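Local coordinates for beta-lactamase OXA-2 (Salmonella typhimurium, PDB 1K38), which hydrolyses beta-lactam antibiotics such as oxacillin as a class D serine beta-lactamase, opening the lactam ring to give a substituted beta-amino acid, at residues W198-F212 with R228-L242. Numbering follows the deposited sequence.
Sequences WWVGWVEWPTGSVFF and REAIVRAILRSIEAL. With FMT (formic acid), chain C.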
loop_
_atom_site.group_PDB
_atom_site.type_symbol
_atom_site.label_atom_id
_atom_site.label_comp_id
_atom_site.label_asym_id
_atom_site.label_seq_id
_atom_site.Cartn_x
_atom_site.Cartn_y
_atom_site.Cartn_z
ATOM N N TRP A 198 -21.766 4.645 -2.025
ATOM C CA TRP A 198 -20.641 4.819 -2.952
ATOM C C TRP A 198 -19.536 3.785 -2.796
ATOM O O TRP A 198 -19.385 3.156 -1.756
ATOM C CB TRP A 198 -19.877 6.125 -2.692
ATOM C CG TRP A 198 -20.515 7.439 -2.916
ATOM C CD1 TRP A 198 -21.195 8.187 -1.999
ATOM C CD2 TRP A 198 -20.377 8.257 -4.083
ATOM N NE1 TRP A 198 -21.479 9.432 -2.518
ATOM C CE2 TRP A 198 -20.989 9.500 -3.796
ATOM C CE3 TRP A 198 -19.790 8.063 -5.342
ATOM C CZ2 TRP A 198 -21.030 10.548 -4.723
ATOM C CZ3 TRP A 198 -19.831 9.107 -6.265
ATOM C CH2 TRP A 198 -20.447 10.335 -5.948
ATOM N N TRP A 199 -18.752 3.647 -3.859
ATOM C CA TRP A 199 -17.517 2.876 -3.817
ATOM C C TRP A 199 -16.701 3.543 -4.907
ATOM O O TRP A 199 -17.095 3.560 -6.076
ATOM C CB TRP A 199 -17.648 1.372 -4.078
ATOM C CG TRP A 199 -16.411 0.651 -3.517
ATOM C CD1 TRP A 199 -15.728 0.975 -2.368
ATOM C CD2 TRP A 199 -15.762 -0.514 -4.043
ATOM N NE1 TRP A 199 -14.704 0.084 -2.149
ATOM C CE2 TRP A 199 -14.701 -0.841 -3.160
ATOM C CE3 TRP A 199 -15.971 -1.315 -5.170
ATOM C CZ2 TRP A 199 -13.858 -1.937 -3.374
ATOM C CZ3 TRP A 199 -15.133 -2.404 -5.384
ATOM C CH2 TRP A 199 -14.089 -2.707 -4.489
ATOM N N VAL A 200 -15.601 4.165 -4.502
ATOM C CA VAL A 200 -14.728 4.846 -5.450
ATOM C C VAL A 200 -13.293 4.441 -5.170
ATOM O O VAL A 200 -12.951 4.081 -4.041
ATOM C CB VAL A 200 -14.862 6.386 -5.344
ATOM C CG1 VAL A 200 -16.332 6.783 -5.442
ATOM C CG2 VAL A 200 -14.253 6.893 -4.042
ATOM N N GLY A 201 -12.454 4.497 -6.200
ATOM C CA GLY A 201 -11.064 4.118 -6.022
ATOM C C GLY A 201 -10.454 3.706 -7.341
ATOM O O GLY A 201 -10.866 4.189 -8.390
ATOM N N TRP A 202 -9.471 2.820 -7.291
ATOM C CA TRP A 202 -8.833 2.345 -8.510
ATOM C C TRP A 202 -8.038 1.083 -8.248
ATOM O O TRP A 202 -7.757 0.730 -7.100
ATOM C CB TRP A 202 -7.909 3.428 -9.108
ATOM C CG TRP A 202 -6.644 3.743 -8.322
ATOM C CD1 TRP A 202 -5.459 3.051 -8.349
ATOM C CD2 TRP A 202 -6.429 4.866 -7.452
ATOM N NE1 TRP A 202 -4.523 3.680 -7.556
ATOM C CE2 TRP A 202 -5.090 4.794 -6.995
ATOM C CE3 TRP A 202 -7.235 5.927 -7.018
ATOM C CZ2 TRP A 202 -4.541 5.746 -6.124
ATOM C CZ3 TRP A 202 -6.684 6.878 -6.148
ATOM C CH2 TRP A 202 -5.352 6.775 -5.715
ATOM N N VAL A 203 -7.724 0.376 -9.324
ATOM C CA VAL A 203 -6.911 -0.821 -9.219
ATOM C C VAL A 203 -5.697 -0.560 -10.106
ATOM O O VAL A 203 -5.835 -0.201 -11.280
ATOM C CB VAL A 203 -7.669 -2.085 -9.691
ATOM C CG1 VAL A 203 -8.127 -1.923 -11.123
ATOM C CG2 VAL A 203 -6.771 -3.305 -9.531
ATOM N N GLU A 204 -4.508 -0.713 -9.533
ATOM C CA GLU A 204 -3.275 -0.474 -10.276
ATOM C C GLU A 204 -2.688 -1.755 -10.817
ATOM O O GLU A 204 -2.599 -2.760 -10.108
ATOM C CB GLU A 204 -2.207 0.165 -9.386
ATOM C CG GLU A 204 -2.706 1.202 -8.436
ATOM C CD GLU A 204 -1.594 1.806 -7.601
ATOM O OE1 GLU A 204 -0.524 1.174 -7.459
ATOM O OE2 GLU A 204 -1.799 2.909 -7.069
ATOM N N TRP A 205 -2.264 -1.694 -12.074
ATOM C CA TRP A 205 -1.633 -2.815 -12.751
ATOM C C TRP A 205 -0.305 -2.312 -13.310
ATOM O O TRP A 205 -0.057 -1.110 -13.350
ATOM C CB TRP A 205 -2.515 -3.325 -13.892
ATOM C CG TRP A 205 -3.750 -4.005 -13.411
ATOM C CD1 TRP A 205 -4.965 -3.429 -13.164
ATOM C CD2 TRP A 205 -3.884 -5.387 -13.067
ATOM N NE1 TRP A 205 -5.846 -4.369 -12.689
ATOM C CE2 TRP A 205 -5.209 -5.579 -12.618
ATOM C CE3 TRP A 205 -3.010 -6.483 -13.093
ATOM C CZ2 TRP A 205 -5.686 -6.826 -12.196
ATOM C CZ3 TRP A 205 -3.481 -7.720 -12.674
ATOM C CH2 TRP A 205 -4.809 -7.881 -12.230
ATOM N N PRO A 206 0.570 -3.227 -13.743
ATOM C CA PRO A 206 1.864 -2.815 -14.290
ATOM C C PRO A 206 1.779 -1.827 -15.459
ATOM O O PRO A 206 2.652 -0.980 -15.617
ATOM C CB PRO A 206 2.493 -4.142 -14.701
ATOM C CG PRO A 206 1.967 -5.086 -13.668
ATOM C CD PRO A 206 0.504 -4.694 -13.598
ATOM N N THR A 207 0.727 -1.930 -16.266
ATOM C CA THR A 207 0.570 -1.057 -17.429
ATOM C C THR A 207 -0.252 0.206 -17.180
ATOM O O THR A 207 -0.368 1.058 -18.061
ATOM C CB THR A 207 -0.064 -1.817 -18.615
ATOM O OG1 THR A 207 -1.359 -2.302 -18.243
ATOM C CG2 THR A 207 0.811 -2.994 -19.020
ATOM N N GLY A 208 -0.815 0.333 -15.985
ATOM C CA GLY A 208 -1.617 1.506 -15.684
ATOM C C GLY A 208 -2.706 1.224 -14.669
ATOM O O GLY A 208 -2.906 0.079 -14.259
ATOM N N SER A 209 -3.420 2.270 -14.273
ATOM C CA SER A 209 -4.483 2.129 -13.291
ATOM C C SER A 209 -5.873 2.280 -13.881
ATOM O O SER A 209 -6.083 3.001 -14.862
ATOM C CB SER A 209 -4.287 3.144 -12.169
ATOM O OG SER A 209 -3.087 2.862 -11.471
ATOM N N VAL A 210 -6.823 1.587 -13.267
ATOM C CA VAL A 210 -8.211 1.639 -13.706
ATOM C C VAL A 210 -9.022 2.278 -12.583
ATOM O O VAL A 210 -9.201 1.682 -11.523
ATOM C CB VAL A 210 -8.750 0.222 -13.996
ATOM C CG1 VAL A 210 -10.174 0.302 -14.536
ATOM C CG2 VAL A 210 -7.841 -0.483 -14.995
ATOM N N PHE A 211 -9.500 3.496 -12.817
ATOM C CA PHE A 211 -10.276 4.214 -11.808
ATOM C C PHE A 211 -11.759 3.926 -11.920
ATOM O O PHE A 211 -12.269 3.684 -13.010
ATOM C CB PHE A 211 -10.066 5.722 -11.950
ATOM C CG PHE A 211 -8.643 6.144 -11.803
ATOM C CD1 PHE A 211 -7.758 6.048 -12.874
ATOM C CD2 PHE A 211 -8.171 6.603 -10.580
ATOM C CE1 PHE A 211 -6.419 6.401 -12.726
ATOM C CE2 PHE A 211 -6.838 6.958 -10.419
ATOM C CZ PHE A 211 -5.957 6.855 -11.498
ATOM N N PHE A 212 -12.452 3.952 -10.787
ATOM C CA PHE A 212 -13.887 3.727 -10.792
ATOM C C PHE A 212 -14.584 4.567 -9.741
ATOM O O PHE A 212 -14.005 4.924 -8.708
ATOM C CB PHE A 212 -14.230 2.250 -10.553
ATOM C CG PHE A 212 -13.808 1.732 -9.211
ATOM C CD1 PHE A 212 -12.573 1.117 -9.051
ATOM C CD2 PHE A 212 -14.643 1.866 -8.102
ATOM C CE1 PHE A 212 -12.170 0.638 -7.805
ATOM C CE2 PHE A 212 -14.250 1.391 -6.849
ATOM C CZ PHE A 212 -13.008 0.775 -6.701
ATOM N N ARG A 228 -22.524 -2.436 -3.628
ATOM C CA ARG A 228 -21.527 -1.470 -4.075
ATOM C C ARG A 228 -20.314 -2.191 -4.644
ATOM O O ARG A 228 -19.943 -1.986 -5.803
ATOM C CB ARG A 228 -21.122 -0.565 -2.912
ATOM C CG ARG A 228 -22.274 0.285 -2.378
ATOM C CD ARG A 228 -21.871 1.053 -1.135
ATOM N NE ARG A 228 -21.433 0.151 -0.068
ATOM C CZ ARG A 228 -21.027 0.550 1.132
ATOM N NH1 ARG A 228 -21.000 1.843 1.429
ATOM N NH2 ARG A 228 -20.643 -0.348 2.032
ATOM N N GLU A 229 -19.699 -3.049 -3.838
ATOM C CA GLU A 229 -18.541 -3.800 -4.306
ATOM C C GLU A 229 -18.909 -4.884 -5.318
ATOM O O GLU A 229 -18.148 -5.154 -6.250
ATOM C CB GLU A 229 -17.796 -4.440 -3.128
ATOM C CG GLU A 229 -16.908 -3.476 -2.359
ATOM C CD GLU A 229 -15.877 -4.190 -1.496
ATOM O OE1 GLU A 229 -15.313 -5.208 -1.955
ATOM O OE2 GLU A 229 -15.617 -3.724 -0.366
ATOM N N ALA A 230 -20.074 -5.501 -5.151
ATOM C CA ALA A 230 -20.480 -6.562 -6.067
ATOM C C ALA A 230 -20.564 -6.076 -7.512
ATOM O O ALA A 230 -20.050 -6.722 -8.422
ATOM C CB ALA A 230 -21.816 -7.152 -5.630
ATOM N N ILE A 231 -21.219 -4.940 -7.721
ATOM C CA ILE A 231 -21.363 -4.397 -9.065
ATOM C C ILE A 231 -20.020 -3.956 -9.647
ATOM O O ILE A 231 -19.683 -4.306 -10.776
ATOM C CB ILE A 231 -22.358 -3.213 -9.070
ATOM C CG1 ILE A 231 -23.740 -3.719 -8.640
ATOM C CG2 ILE A 231 -22.427 -2.582 -10.459
ATOM C CD1 ILE A 231 -24.743 -2.622 -8.340
ATOM N N VAL A 232 -19.245 -3.193 -8.880
ATOM C CA VAL A 232 -17.953 -2.736 -9.370
ATOM C C VAL A 232 -17.016 -3.894 -9.693
ATOM O O VAL A 232 -16.378 -3.910 -10.748
ATOM C CB VAL A 232 -17.253 -1.814 -8.350
ATOM C CG1 VAL A 232 -15.860 -1.446 -8.859
ATOM C CG2 VAL A 232 -18.079 -0.558 -8.137
ATOM N N ARG A 233 -16.923 -4.863 -8.789
ATOM C CA ARG A 233 -16.043 -5.997 -9.025
ATOM C C ARG A 233 -16.447 -6.788 -10.264
ATOM O O ARG A 233 -15.585 -7.233 -11.019
ATOM C CB ARG A 233 -16.000 -6.909 -7.796
ATOM C CG ARG A 233 -15.243 -6.307 -6.616
ATOM C CD ARG A 233 -15.283 -7.233 -5.409
ATOM N NE ARG A 233 -14.575 -6.677 -4.256
ATOM C CZ ARG A 233 -13.270 -6.810 -4.043
ATOM N NH1 ARG A 233 -12.518 -7.486 -4.903
ATOM N NH2 ARG A 233 -12.714 -6.259 -2.970
ATOM N N ALA A 234 -17.750 -6.955 -10.478
ATOM C CA ALA A 234 -18.232 -7.690 -11.646
ATOM C C ALA A 234 -17.801 -6.960 -12.914
ATOM O O ALA A 234 -17.319 -7.572 -13.869
ATOM C CB ALA A 234 -19.749 -7.819 -11.606
ATOM N N ILE A 235 -17.973 -5.641 -12.917
ATOM C CA ILE A 235 -17.590 -4.836 -14.070
ATOM C C ILE A 235 -16.074 -4.846 -14.274
ATOM O O ILE A 235 -15.596 -5.041 -15.394
ATOM C CB ILE A 235 -18.112 -3.385 -13.917
ATOM C CG1 ILE A 235 -19.644 -3.398 -13.993
ATOM C CG2 ILE A 235 -17.518 -2.481 -14.996
ATOM C CD1 ILE A 235 -20.303 -2.046 -13.785
ATOM N N LEU A 236 -15.312 -4.654 -13.198
ATOM C CA LEU A 236 -13.860 -4.661 -13.315
ATOM C C LEU A 236 -13.369 -6.005 -13.856
ATOM O O LEU A 236 -12.474 -6.055 -14.698
ATOM C CB LEU A 236 -13.209 -4.367 -11.962
ATOM C CG LEU A 236 -13.367 -2.934 -11.443
ATOM C CD1 LEU A 236 -12.624 -2.785 -10.122
ATOM C CD2 LEU A 236 -12.823 -1.951 -12.477
ATOM N N ARG A 237 -13.962 -7.095 -13.380
ATOM C CA ARG A 237 -13.565 -8.411 -13.864
ATOM C C ARG A 237 -13.881 -8.553 -15.356
ATOM O O ARG A 237 -13.097 -9.140 -16.106
ATOM C CB ARG A 237 -14.275 -9.525 -13.080
ATOM C CG ARG A 237 -13.774 -9.725 -11.648
ATOM C CD ARG A 237 -14.268 -11.052 -11.069
ATOM N NE ARG A 237 -15.725 -11.119 -10.980
ATOM C CZ ARG A 237 -16.443 -10.626 -9.973
ATOM N NH1 ARG A 237 -15.843 -10.027 -8.950
ATOM N NH2 ARG A 237 -17.766 -10.723 -9.990
ATOM N N SER A 238 -15.012 -8.000 -15.791
ATOM C CA SER A 238 -15.405 -8.100 -17.196
ATOM C C SER A 238 -14.419 -7.421 -18.142
ATOM O O SER A 238 -14.340 -7.778 -19.317
ATOM C CB SER A 238 -16.818 -7.534 -17.412
ATOM O OG SER A 238 -16.835 -6.118 -17.424
ATOM N N ILE A 239 -13.674 -6.436 -17.646
ATOM C CA ILE A 239 -12.683 -5.768 -18.484
ATOM C C ILE A 239 -11.273 -6.138 -18.031
ATOM O O ILE A 239 -10.308 -5.420 -18.289
ATOM C CB ILE A 239 -12.849 -4.227 -18.480
ATOM C CG1 ILE A 239 -12.628 -3.660 -17.076
ATOM C CG2 ILE A 239 -14.234 -3.862 -18.988
ATOM C CD1 ILE A 239 -12.645 -2.141 -17.037
ATOM N N GLU A 240 -11.174 -7.275 -17.349
ATOM C CA GLU A 240 -9.904 -7.794 -16.858
ATOM C C GLU A 240 -9.109 -6.801 -16.011
ATOM O O GLU A 240 -7.885 -6.709 -16.127
ATOM C CB GLU A 240 -9.057 -8.285 -18.042
ATOM C CG GLU A 240 -9.682 -9.464 -18.780
ATOM C CD GLU A 240 -8.837 -9.956 -19.943
ATOM O OE1 GLU A 240 -7.618 -10.141 -19.755
ATOM O OE2 GLU A 240 -9.393 -10.167 -21.040
ATOM N N ALA A 241 -9.814 -6.064 -15.158
ATOM C CA ALA A 241 -9.186 -5.088 -14.269
ATOM C C ALA A 241 -9.048 -5.684 -12.868
ATOM O O ALA A 241 -8.524 -5.049 -11.953
ATOM C CB ALA A 241 -10.010 -3.816 -14.220
ATOM N N LEU A 242 -9.552 -6.904 -12.710
ATOM C CA LEU A 242 -9.463 -7.649 -11.461
ATOM C C LEU A 242 -9.319 -9.111 -11.854
ATOM O O LEU A 242 -9.865 -9.536 -12.874
ATOM C CB LEU A 242 -10.717 -7.476 -10.599
ATOM C CG LEU A 242 -10.770 -6.301 -9.620
ATOM C CD1 LEU A 242 -12.077 -6.372 -8.837
ATOM C CD2 LEU A 242 -9.581 -6.352 -8.666
HETATM C C FMT C . -19.823 3.430 4.456
HETATM O O1 FMT C . -20.526 2.179 3.981
HETATM O O2 FMT C . -18.309 3.198 4.636
#
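The C-terminal helix of the penicillin-binding transpeptidase fold packs here on one face of the central sheet, across the hairpin of strands 198-205 and 208-212. Trp199 meets Glu229, Val232 and Arg233 of helix 228-238. Its CG is anti to the backbone N (chi1 -160°), which puts the indole under the Glu229 side chain. Glu229 CG sits 3.3 Å from the centroid of the Trp199 six-membered ring, a CH-pi contact over the face. The Glu229 carboxylate lies nearly parallel to the indole, 10° apart. Val232 CB meets the ring edge, 3.5 Å from Trp199 CE3. Phe212 CE2 lies over the other indole face. Val232 CG1 packs on the Phe212 ring, 3.6 Å from CD2. Arg233 grips Glu229 side-on: NE (2.8 Å) and NH2 (3.0 Å) both reach OE1. This oxygen also pairs with Arg182 of the second subunit, and Arg233 NH2 with Glu179. Farther along, Val210 CG1 touches Leu236 CD2. A Schellman motif with Glu240 at C-prime ends the helix. Ala241 then sets its CB against Val203 and Val210. Trp205 NE1 donates to Ala241 O at 2.9 Å, from above the carbonyl plane. At the other end, Arg228 CD packs 3.3 Å from Trp198 O. Arg228 NH1 donates to Gly191 O and, at 2.6 Å, to O1 of a formic acid molecule, probably from the crystallisation liquor. Apolar and CH-pi contacts dominate; one hydrogen bond joins the hairpin to the chain just beyond the helix. Arg233 and Arg182 probably offset the Glu229 charge over the indole.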